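Local coordinates for protein putative adenylate cyclase (Vibrio parahaemolyticus, PDB 2ACA) that is a putative class IV-like adenylate cyclase of the CYTH family, which would make cyclic AMP from ATP, although its activity remains inferred, at residues M37-Y48 and L62-I72; C110-F118 and I125-F133. All coordinates share one frame; numbering follows the deposited sequence.

Interaction 1: residues M37-Y48 and L62-I72. With PO4 (phosphate ion), chain D.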
loop_
_atom_site.group_PDB
_atom_site.type_symbol
_atom_site.label_atom_id
_atom_site.label_comp_id
_atom_site.label_asym_id
_atom_site.label_seq_id
_atom_site.Cartn_x
_atom_site.Cartn_y
_atom_site.Cartn_z
HETATM N N MSE A 37 21.954 -1.746 4.016
HETATM C CA MSE A 37 20.543 -1.409 4.182
HETATM C C MSE A 37 20.081 -1.967 5.527
HETATM O O MSE A 37 19.317 -1.337 6.251
HETATM C CB MSE A 37 19.717 -1.999 3.033
HETATM C CG MSE A 37 18.256 -1.581 3.032
HETATM SE SE MSE A 37 17.243 -2.309 1.542
HETATM C CE MSE A 37 15.639 -1.244 1.709
ATOM N N PHE A 38 20.553 -3.162 5.849
ATOM C CA PHE A 38 20.239 -3.794 7.118
ATOM C C PHE A 38 20.861 -5.178 7.127
ATOM O O PHE A 38 21.080 -5.773 6.076
ATOM C CB PHE A 38 18.717 -3.862 7.349
ATOM C CG PHE A 38 17.988 -4.768 6.403
ATOM C CD1 PHE A 38 18.052 -6.149 6.553
ATOM C CD2 PHE A 38 17.229 -4.239 5.361
ATOM C CE1 PHE A 38 17.368 -6.990 5.680
ATOM C CE2 PHE A 38 16.545 -5.074 4.484
ATOM C CZ PHE A 38 16.613 -6.448 4.643
ATOM N N GLU A 39 21.156 -5.680 8.314
ATOM C CA GLU A 39 21.767 -6.989 8.444
ATOM C C GLU A 39 21.029 -7.810 9.482
ATOM O O GLU A 39 20.539 -7.270 10.472
ATOM C CB GLU A 39 23.227 -6.840 8.881
ATOM C CG GLU A 39 24.085 -5.967 7.974
ATOM C CD GLU A 39 25.437 -5.650 8.598
ATOM O OE1 GLU A 39 26.261 -4.975 7.949
ATOM O OE2 GLU A 39 25.671 -6.076 9.746
ATOM N N ASN A 40 20.946 -9.111 9.241
ATOM C CA ASN A 40 20.302 -10.049 10.160
ATOM C C ASN A 40 18.870 -9.738 10.637
ATOM O O ASN A 40 18.532 -9.982 11.800
ATOM C CB ASN A 40 21.213 -10.260 11.371
ATOM C CG ASN A 40 22.612 -10.718 10.974
ATOM O OD1 ASN A 40 22.776 -11.733 10.301
ATOM N ND2 ASN A 40 23.625 -9.965 11.388
ATOM N N ASN A 41 18.033 -9.198 9.756
ATOM C CA ASN A 41 16.640 -8.929 10.125
ATOM C C ASN A 41 15.844 -10.188 9.816
ATOM O O ASN A 41 16.313 -11.071 9.094
ATOM C CB ASN A 41 16.030 -7.793 9.295
ATOM C CG ASN A 41 16.400 -6.418 9.806
ATOM O OD1 ASN A 41 15.644 -5.468 9.631
ATOM N ND2 ASN A 41 17.569 -6.296 10.417
ATOM N N GLN A 42 14.642 -10.276 10.365
ATOM C CA GLN A 42 13.783 -11.407 10.070
ATOM C C GLN A 42 12.822 -10.923 8.984
ATOM O O GLN A 42 12.202 -9.864 9.124
ATOM C CB GLN A 42 12.980 -11.831 11.298
ATOM C CG GLN A 42 12.157 -13.088 11.058
ATOM C CD GLN A 42 11.153 -13.362 12.159
ATOM O OE1 GLN A 42 10.222 -12.582 12.379
ATOM N NE2 GLN A 42 11.333 -14.477 12.858
ATOM N N GLU A 43 12.719 -11.668 7.890
ATOM C CA GLU A 43 11.795 -11.274 6.843
ATOM C C GLU A 43 10.656 -12.265 6.757
ATOM O O GLU A 43 10.878 -13.463 6.626
ATOM C CB GLU A 43 12.466 -11.186 5.470
ATOM C CG GLU A 43 11.458 -10.798 4.373
ATOM C CD GLU A 43 12.050 -10.762 2.978
ATOM O OE1 GLU A 43 12.937 -9.922 2.722
ATOM O OE2 GLU A 43 11.624 -11.574 2.131
ATOM N N SER A 44 9.436 -11.752 6.846
ATOM C CA SER A 44 8.238 -12.577 6.746
ATOM C C SER A 44 7.560 -12.239 5.430
ATOM O O SER A 44 7.474 -11.070 5.048
ATOM C CB SER A 44 7.278 -12.273 7.894
ATOM O OG SER A 44 7.893 -12.498 9.145
ATOM N N ASP A 45 7.114 -13.262 4.723
ATOM C CA ASP A 45 6.417 -13.060 3.466
ATOM C C ASP A 45 5.081 -13.791 3.486
ATOM O O ASP A 45 4.972 -14.926 3.965
ATOM C CB ASP A 45 7.261 -13.542 2.280
ATOM C CG ASP A 45 8.506 -12.691 2.067
ATOM O OD1 ASP A 45 9.523 -12.939 2.746
ATOM O OD2 ASP A 45 8.462 -11.761 1.231
ATOM N N TRP A 46 4.061 -13.111 2.983
ATOM C CA TRP A 46 2.719 -13.660 2.900
ATOM C C TRP A 46 2.327 -13.607 1.436
ATOM O O TRP A 46 2.184 -12.516 0.880
ATOM C CB TRP A 46 1.747 -12.800 3.707
ATOM C CG TRP A 46 1.895 -12.906 5.179
ATOM C CD1 TRP A 46 1.231 -13.766 6.005
ATOM C CD2 TRP A 46 2.722 -12.095 6.024
ATOM N NE1 TRP A 46 1.585 -13.534 7.315
ATOM C CE2 TRP A 46 2.502 -12.517 7.356
ATOM C CE3 TRP A 46 3.627 -11.050 5.787
ATOM C CZ2 TRP A 46 3.150 -11.932 8.448
ATOM C CZ3 TRP A 46 4.271 -10.466 6.871
ATOM C CH2 TRP A 46 4.029 -10.911 8.189
ATOM N N PHE A 47 2.174 -14.767 0.805
ATOM C CA PHE A 47 1.781 -14.814 -0.601
ATOM C C PHE A 47 0.261 -14.930 -0.699
ATOM O O PHE A 47 -0.355 -15.713 0.029
ATOM C CB PHE A 47 2.430 -16.004 -1.312
ATOM C CG PHE A 47 3.927 -15.941 -1.352
ATOM C CD1 PHE A 47 4.673 -16.006 -0.177
ATOM C CD2 PHE A 47 4.594 -15.792 -2.567
ATOM C CE1 PHE A 47 6.067 -15.920 -0.212
ATOM C CE2 PHE A 47 5.983 -15.704 -2.616
ATOM C CZ PHE A 47 6.721 -15.768 -1.435
ATOM N N TYR A 48 -0.332 -14.166 -1.612
ATOM C CA TYR A 48 -1.783 -14.180 -1.798
ATOM C C TYR A 48 -2.245 -14.568 -3.187
ATOM O O TYR A 48 -1.514 -14.432 -4.172
ATOM C CB TYR A 48 -2.382 -12.807 -1.500
ATOM C CG TYR A 48 -2.288 -12.376 -0.069
ATOM C CD1 TYR A 48 -1.095 -11.891 0.452
ATOM C CD2 TYR A 48 -3.397 -12.443 0.767
ATOM C CE1 TYR A 48 -1.009 -11.486 1.768
ATOM C CE2 TYR A 48 -3.319 -12.037 2.088
ATOM C CZ TYR A 48 -2.124 -11.562 2.579
ATOM O OH TYR A 48 -2.033 -11.167 3.883
ATOM N N LEU A 62 1.609 -12.203 -5.693
ATOM C CA LEU A 62 1.187 -11.048 -4.909
ATOM C C LEU A 62 1.730 -11.290 -3.511
ATOM O O LEU A 62 1.412 -12.295 -2.892
ATOM C CB LEU A 62 -0.342 -10.981 -4.889
ATOM C CG LEU A 62 -1.030 -10.027 -3.912
ATOM C CD1 LEU A 62 -0.637 -8.587 -4.181
ATOM C CD2 LEU A 62 -2.542 -10.199 -4.058
ATOM N N VAL A 63 2.543 -10.371 -3.012
ATOM C CA VAL A 63 3.147 -10.565 -1.708
ATOM C C VAL A 63 3.127 -9.377 -0.757
ATOM O O VAL A 63 3.315 -8.236 -1.169
ATOM C CB VAL A 63 4.644 -10.996 -1.886
ATOM C CG1 VAL A 63 5.332 -11.142 -0.527
ATOM C CG2 VAL A 63 4.723 -12.304 -2.680
ATOM N N LEU A 64 2.869 -9.652 0.515
ATOM C CA LEU A 64 2.944 -8.632 1.541
ATOM C C LEU A 64 4.228 -9.056 2.260
ATOM O O LEU A 64 4.425 -10.249 2.539
ATOM C CB LEU A 64 1.726 -8.676 2.469
ATOM C CG LEU A 64 0.454 -8.040 1.864
ATOM C CD1 LEU A 64 -0.661 -7.967 2.899
ATOM C CD2 LEU A 64 0.784 -6.635 1.367
ATOM N N ARG A 65 5.116 -8.108 2.532
ATOM C CA ARG A 65 6.390 -8.447 3.170
ATOM C C ARG A 65 6.770 -7.477 4.258
ATOM O O ARG A 65 6.636 -6.269 4.091
ATOM C CB ARG A 65 7.503 -8.498 2.105
ATOM C CG ARG A 65 8.936 -8.498 2.646
ATOM C CD ARG A 65 9.966 -8.468 1.496
ATOM N NE ARG A 65 9.804 -9.600 0.588
ATOM C CZ ARG A 65 10.455 -9.736 -0.566
ATOM N NH1 ARG A 65 11.315 -8.807 -0.960
ATOM N NH2 ARG A 65 10.250 -10.802 -1.328
ATOM N N GLU A 66 7.247 -8.018 5.375
ATOM C CA GLU A 66 7.669 -7.213 6.517
ATOM C C GLU A 66 9.060 -7.657 6.964
ATOM O O GLU A 66 9.334 -8.848 7.105
ATOM C CB GLU A 66 6.686 -7.360 7.680
ATOM C CG GLU A 66 7.135 -6.670 8.954
ATOM C CD GLU A 66 6.078 -6.702 10.048
ATOM O OE1 GLU A 66 5.588 -7.800 10.378
ATOM O OE2 GLU A 66 5.741 -5.628 10.583
ATOM N N ILE A 67 9.929 -6.678 7.176
ATOM C CA ILE A 67 11.294 -6.923 7.595
ATOM C C ILE A 67 11.499 -6.222 8.928
ATOM O O ILE A 67 11.341 -5.006 9.031
ATOM C CB ILE A 67 12.295 -6.372 6.543
ATOM C CG1 ILE A 67 12.057 -7.066 5.193
ATOM C CG2 ILE A 67 13.729 -6.612 7.008
ATOM C CD1 ILE A 67 12.871 -6.510 4.048
ATOM N N GLN A 68 11.834 -7.001 9.951
ATOM C CA GLN A 68 12.059 -6.461 11.284
ATOM C C GLN A 68 13.446 -6.809 11.788
ATOM O O GLN A 68 13.987 -7.860 11.451
ATOM C CB GLN A 68 11.000 -6.994 12.248
ATOM C CG GLN A 68 9.739 -6.137 12.279
ATOM C CD GLN A 68 8.538 -6.865 12.841
ATOM O OE1 GLN A 68 7.529 -6.246 13.186
ATOM N NE2 GLN A 68 8.631 -8.186 12.922
ATOM N N PRO A 69 14.022 -5.951 12.645
ATOM C CA PRO A 69 13.424 -4.705 13.143
ATOM C C PRO A 69 13.554 -3.442 12.281
ATOM O O PRO A 69 13.259 -2.350 12.756
ATOM C CB PRO A 69 14.099 -4.534 14.501
ATOM C CG PRO A 69 15.483 -5.042 14.226
ATOM C CD PRO A 69 15.230 -6.300 13.418
ATOM N N ALA A 70 13.995 -3.574 11.034
ATOM C CA ALA A 70 14.138 -2.407 10.176
ATOM C C ALA A 70 12.793 -1.701 10.013
ATOM O O ALA A 70 12.737 -0.483 9.849
ATOM C CB ALA A 70 14.671 -2.812 8.824
ATOM N N GLY A 71 11.718 -2.477 10.046
ATOM C CA GLY A 71 10.395 -1.901 9.906
ATOM C C GLY A 71 10.044 -1.606 8.461
ATOM O O GLY A 71 9.280 -0.687 8.178
ATOM N N ILE A 72 10.607 -2.386 7.544
ATOM C CA ILE A 72 10.336 -2.206 6.126
ATOM C C ILE A 72 9.155 -3.098 5.803
ATOM O O ILE A 72 9.158 -4.284 6.139
ATOM C CB ILE A 72 11.566 -2.598 5.256
ATOM C CG1 ILE A 72 12.676 -1.563 5.445
ATOM C CG2 ILE A 72 11.185 -2.680 3.793
ATOM C CD1 ILE A 72 13.982 -1.926 4.748
HETATM P P PO4 D . 13.377 -10.890 -3.507
HETATM O O1 PO4 D . 12.880 -12.233 -3.107
HETATM O O2 PO4 D . 13.919 -10.951 -4.889
HETATM O O3 PO4 D . 14.447 -10.461 -2.575
HETATM O O4 PO4 D . 12.260 -9.914 -3.458
HETATM O O HOH W 1 0.968 -14.969 -4.877
#

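Interaction 2: residues C110-F118 and I125-F133. With PO4 (phosphate ion), chain D.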
loop_
_atom_site.group_PDB
_atom_site.type_symbol
_atom_site.label_atom_id
_atom_site.label_comp_id
_atom_site.label_asym_id
_atom_site.label_seq_id
_atom_site.Cartn_x
_atom_site.Cartn_y
_atom_site.Cartn_z
ATOM N N CYS A 110 2.967 -18.602 3.584
ATOM C CA CYS A 110 3.639 -17.649 4.453
ATOM C C CYS A 110 5.034 -18.192 4.713
ATOM O O CYS A 110 5.252 -19.398 4.642
ATOM C CB CYS A 110 2.870 -17.462 5.766
ATOM S SG CYS A 110 2.313 -18.974 6.559
ATOM N N SER A 111 5.982 -17.308 5.005
ATOM C CA SER A 111 7.348 -17.746 5.242
ATOM C C SER A 111 8.157 -16.758 6.052
ATOM O O SER A 111 7.837 -15.567 6.108
ATOM C CB SER A 111 8.050 -17.982 3.907
ATOM O OG SER A 111 8.095 -16.778 3.157
ATOM N N LYS A 112 9.215 -17.275 6.675
ATOM C CA LYS A 112 10.136 -16.484 7.481
ATOM C C LYS A 112 11.562 -16.834 7.067
ATOM O O LYS A 112 11.833 -17.953 6.636
ATOM C CB LYS A 112 9.967 -16.786 8.973
ATOM C CG LYS A 112 8.641 -16.357 9.571
ATOM C CD LYS A 112 8.717 -16.356 11.093
ATOM C CE LYS A 112 7.377 -16.007 11.732
ATOM N NZ LYS A 112 6.343 -17.063 11.509
ATOM N N LYS A 113 12.476 -15.884 7.208
ATOM C CA LYS A 113 13.866 -16.121 6.845
ATOM C C LYS A 113 14.649 -14.963 7.435
ATOM O O LYS A 113 14.076 -13.909 7.720
ATOM C CB LYS A 113 14.036 -16.134 5.317
ATOM C CG LYS A 113 14.112 -14.740 4.710
ATOM C CD LYS A 113 13.442 -14.615 3.343
ATOM C CE LYS A 113 14.247 -15.242 2.228
ATOM N NZ LYS A 113 14.108 -16.711 2.245
ATOM N N ILE A 114 15.947 -15.168 7.641
ATOM C CA ILE A 114 16.806 -14.127 8.177
ATOM C C ILE A 114 17.483 -13.538 6.951
ATOM O O ILE A 114 18.028 -14.272 6.126
ATOM C CB ILE A 114 17.851 -14.716 9.158
ATOM C CG1 ILE A 114 17.133 -15.459 10.288
ATOM C CG2 ILE A 114 18.707 -13.608 9.747
ATOM C CD1 ILE A 114 16.177 -14.590 11.113
ATOM N N ARG A 115 17.443 -12.220 6.817
ATOM C CA ARG A 115 18.029 -11.595 5.641
ATOM C C ARG A 115 18.931 -10.389 5.892
ATOM O O ARG A 115 18.806 -9.688 6.899
ATOM C CB ARG A 115 16.899 -11.217 4.668
ATOM C CG ARG A 115 17.264 -10.174 3.613
ATOM C CD ARG A 115 16.157 -10.021 2.576
ATOM N NE ARG A 115 16.103 -11.192 1.715
ATOM C CZ ARG A 115 15.329 -11.316 0.647
ATOM N NH1 ARG A 115 14.512 -10.331 0.294
ATOM N NH2 ARG A 115 15.403 -12.420 -0.092
ATOM N N SER A 116 19.851 -10.176 4.954
ATOM C CA SER A 116 20.782 -9.058 4.985
ATOM C C SER A 116 20.873 -8.515 3.568
ATOM O O SER A 116 20.955 -9.281 2.605
ATOM C CB SER A 116 22.176 -9.505 5.440
ATOM O OG SER A 116 22.203 -9.814 6.818
ATOM N N ILE A 117 20.844 -7.195 3.439
ATOM C CA ILE A 117 20.941 -6.571 2.133
ATOM C C ILE A 117 22.032 -5.501 2.140
ATOM O O ILE A 117 22.077 -4.654 3.037
ATOM C CB ILE A 117 19.596 -5.938 1.720
ATOM C CG1 ILE A 117 18.505 -7.015 1.708
ATOM C CG2 ILE A 117 19.722 -5.297 0.336
ATOM C CD1 ILE A 117 17.171 -6.563 1.096
ATOM N N PHE A 118 22.918 -5.557 1.143
ATOM C CA PHE A 118 24.011 -4.599 1.024
ATOM C C PHE A 118 23.999 -3.919 -0.330
ATOM O O PHE A 118 23.430 -4.432 -1.289
ATOM C CB PHE A 118 25.362 -5.284 1.205
ATOM C CG PHE A 118 25.460 -6.113 2.441
ATOM C CD1 PHE A 118 25.120 -7.458 2.415
ATOM C CD2 PHE A 118 25.890 -5.552 3.635
ATOM C CE1 PHE A 118 25.206 -8.234 3.557
ATOM C CE2 PHE A 118 25.979 -6.323 4.787
ATOM C CZ PHE A 118 25.637 -7.667 4.747
ATOM N N ILE A 125 23.061 -6.683 -3.008
ATOM C CA ILE A 125 23.540 -8.001 -2.641
ATOM C C ILE A 125 22.701 -8.475 -1.470
ATOM O O ILE A 125 22.680 -7.831 -0.425
ATOM C CB ILE A 125 25.011 -7.988 -2.191
ATOM C CG1 ILE A 125 25.917 -7.516 -3.332
ATOM C CG2 ILE A 125 25.405 -9.382 -1.722
ATOM C CD1 ILE A 125 27.401 -7.580 -2.995
ATOM N N THR A 126 22.002 -9.592 -1.645
ATOM C CA THR A 126 21.159 -10.147 -0.589
ATOM C C THR A 126 21.714 -11.470 -0.058
ATOM O O THR A 126 22.031 -12.380 -0.823
ATOM C CB THR A 126 19.707 -10.378 -1.102
ATOM O OG1 THR A 126 19.137 -9.122 -1.487
ATOM C CG2 THR A 126 18.825 -10.990 -0.014
ATOM N N LEU A 127 21.826 -11.572 1.258
ATOM C CA LEU A 127 22.316 -12.796 1.876
ATOM C C LEU A 127 21.197 -13.340 2.774
ATOM O O LEU A 127 20.780 -12.686 3.727
ATOM C CB LEU A 127 23.588 -12.508 2.688
ATOM C CG LEU A 127 24.230 -13.711 3.386
ATOM C CD1 LEU A 127 24.650 -14.726 2.337
ATOM C CD2 LEU A 127 25.444 -13.280 4.208
ATOM N N ASP A 128 20.712 -14.538 2.458
ATOM C CA ASP A 128 19.625 -15.158 3.205
ATOM C C ASP A 128 20.015 -16.457 3.884
ATOM O O ASP A 128 20.939 -17.149 3.451
ATOM C CB ASP A 128 18.452 -15.452 2.265
ATOM C CG ASP A 128 17.840 -14.202 1.690
ATOM O OD1 ASP A 128 17.127 -14.312 0.669
ATOM O OD2 ASP A 128 18.066 -13.115 2.257
ATOM N N PHE A 129 19.292 -16.797 4.942
ATOM C CA PHE A 129 19.532 -18.042 5.649
ATOM C C PHE A 129 18.230 -18.749 5.979
ATOM O O PHE A 129 17.473 -18.318 6.861
ATOM C CB PHE A 129 20.292 -17.819 6.954
ATOM C CG PHE A 129 20.327 -19.038 7.838
ATOM C CD1 PHE A 129 20.994 -20.190 7.427
ATOM C CD2 PHE A 129 19.663 -19.046 9.061
ATOM C CE1 PHE A 129 20.997 -21.331 8.221
ATOM C CE2 PHE A 129 19.659 -20.177 9.859
ATOM C CZ PHE A 129 20.327 -21.324 9.440
ATOM N N LEU A 130 17.962 -19.837 5.277
ATOM C CA LEU A 130 16.764 -20.588 5.561
ATOM C C LEU A 130 17.159 -21.713 6.488
ATOM O O LEU A 130 17.936 -22.603 6.122
ATOM C CB LEU A 130 16.159 -21.149 4.287
ATOM C CG LEU A 130 14.840 -20.552 3.828
ATOM C CD1 LEU A 130 15.020 -19.096 3.433
ATOM C CD2 LEU A 130 14.346 -21.382 2.659
ATOM N N ASP A 131 16.635 -21.649 7.706
ATOM C CA ASP A 131 16.918 -22.659 8.704
ATOM C C ASP A 131 16.581 -23.996 8.066
ATOM O O ASP A 131 15.450 -24.213 7.635
ATOM C CB ASP A 131 16.063 -22.410 9.947
ATOM C CG ASP A 131 16.332 -23.407 11.050
ATOM O OD1 ASP A 131 16.051 -24.610 10.846
ATOM O OD2 ASP A 131 16.827 -22.999 12.128
ATOM N N GLY A 132 17.589 -24.862 7.965
ATOM C CA GLY A 132 17.408 -26.185 7.394
ATOM C C GLY A 132 17.945 -26.448 6.008
ATOM O O GLY A 132 18.392 -27.571 5.719
ATOM N N PHE A 133 17.936 -25.411 5.167
ATOM C CA PHE A 133 18.359 -25.513 3.751
ATOM C C PHE A 133 19.620 -24.736 3.384
ATOM O O PHE A 133 20.165 -24.901 2.288
ATOM C CB PHE A 133 17.165 -25.096 2.899
ATOM C CG PHE A 133 15.859 -25.347 3.596
ATOM C CD1 PHE A 133 15.236 -26.583 3.546
ATOM C CD2 PHE A 133 15.313 -24.343 4.416
ATOM C CE1 PHE A 133 14.084 -26.823 4.303
ATOM C CE2 PHE A 133 14.178 -24.555 5.172
ATOM C CZ PHE A 133 13.557 -25.796 5.127
HETATM P P PO4 D . 13.377 -10.890 -3.507
HETATM O O1 PO4 D . 12.880 -12.233 -3.107
HETATM O O2 PO4 D . 13.919 -10.951 -4.889
HETATM O O3 PO4 D . 14.447 -10.461 -2.575
HETATM O O4 PO4 D . 12.260 -9.914 -3.458
#

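Interaction 1: residues M37-Y48 and L62-I72
F38 lays one ring face against I67, whose methyl CG2 sits 4.0 Å from the ring centroid and 21° off its normal, a CH-pi contact at the end where the chain turns a corner. At N41 the amide oxygen OD1 accepts a hydrogen bond from the backbone N of A70 at 2.9 Å, pinning the turn that follows a cis peptide before P69. From Q42 onward the two strands run antiparallel, their axes 4.7 Å apart at closest approach; Q42, S44 and W46 each exchange a pair of backbone bonds with Q68, E66 and L64. E43 and D45, two residues apart, put their carboxylates on the same face as R65. E43 OE2 lies over the guanidinium face, 3.1 Å from R65 NE, a salt bridge of charges only with no N-H aimed at the oxygen, while E43 OE1 pairs with R115. D45 OD2 instead meets R65 NE at the guanidinium edge, a hydrogen-bonded salt bridge at 2.6 Å and 165° through its syn lone pair. On the opposite face the W46 ring edge runs alongside E66, CZ3 to CB 4.0 Å; on the D45 face F47 receives V63 CG2 over its ring. R65, bent at chi3 (-58°), turns its NH1 to phosphate O4 at 2.9 Å. Two acids thus hold the guanidinium from face and edge while its outer nitrogens take an anion, consistent with a site for nucleotide phosphates.

Interaction 2: residues C110-F118 and I125-F133
R115 NH2 reaches D128 OD1 at 2.7 Å with a nearly straight N-H angle of 176°, and R115 NE reaches D128 OD2 at 2.8 Å, so the arginine grips the carboxylate side-on with two nitrogens, one to each oxygen. Both oxygens are met on their syn sides, and the guanidinium and carboxylate planes stand only 17° apart, the geometry of a bidentate salt bridge that fixes the rotation of both groups. The two side chains lie next to each other because R115 and D128 form a non-hydrogen-bonded antiparallel pair. R115 leaves its strand with CG opposite the backbone N (chi1 161°) and then bends at chi3, which brings the guanidinium back over the neighbouring strand. There the methyl CG2 of T126 covers one guanidinium face, 3.2 Å from R115 NE. T126 OG1, on the other branch, lies alongside I117, 3.9 Å from its CG1. The other face of this hairpin carries S116 and L127, whose backbones bond in both directions, L127 N to S116 O at 2.8 Å; L127 packs on F25 of helix 22-30, and S116 OG is bonded to N40 N. Beyond D128, R115 NH1 is within 2.9 Å of phosphate O3, a weak bond. With D128 holding NE and NH2, the guanidinium is fixed in rotation and its NH1 is directed toward the bound anion, consistent with a basic position in a phosphate-binding pocket.

Interactions 1 and 2 follow one another along the chain, the first closing before the second opens, and their centres lie 10 Å apart in one antiparallel sheet. Strands 35-49 and 106-120 are neighbours there, so strands 61-68, 35-49, 106-120 and 123-130 run side by side in that order. The seam between the two contacts is backbone pairing: E43 N lies 2.6 Å from K113 O, and D45 N lies 2.8 Å from S111 O, both probable hydrogen bonds. Arginines from both contacts, R65 and R115, approach one phosphate ion, probably from the crystallisation liquor, which suggests that the acid-and-arginine face of this CYTH sheet forms an anion-binding pocket.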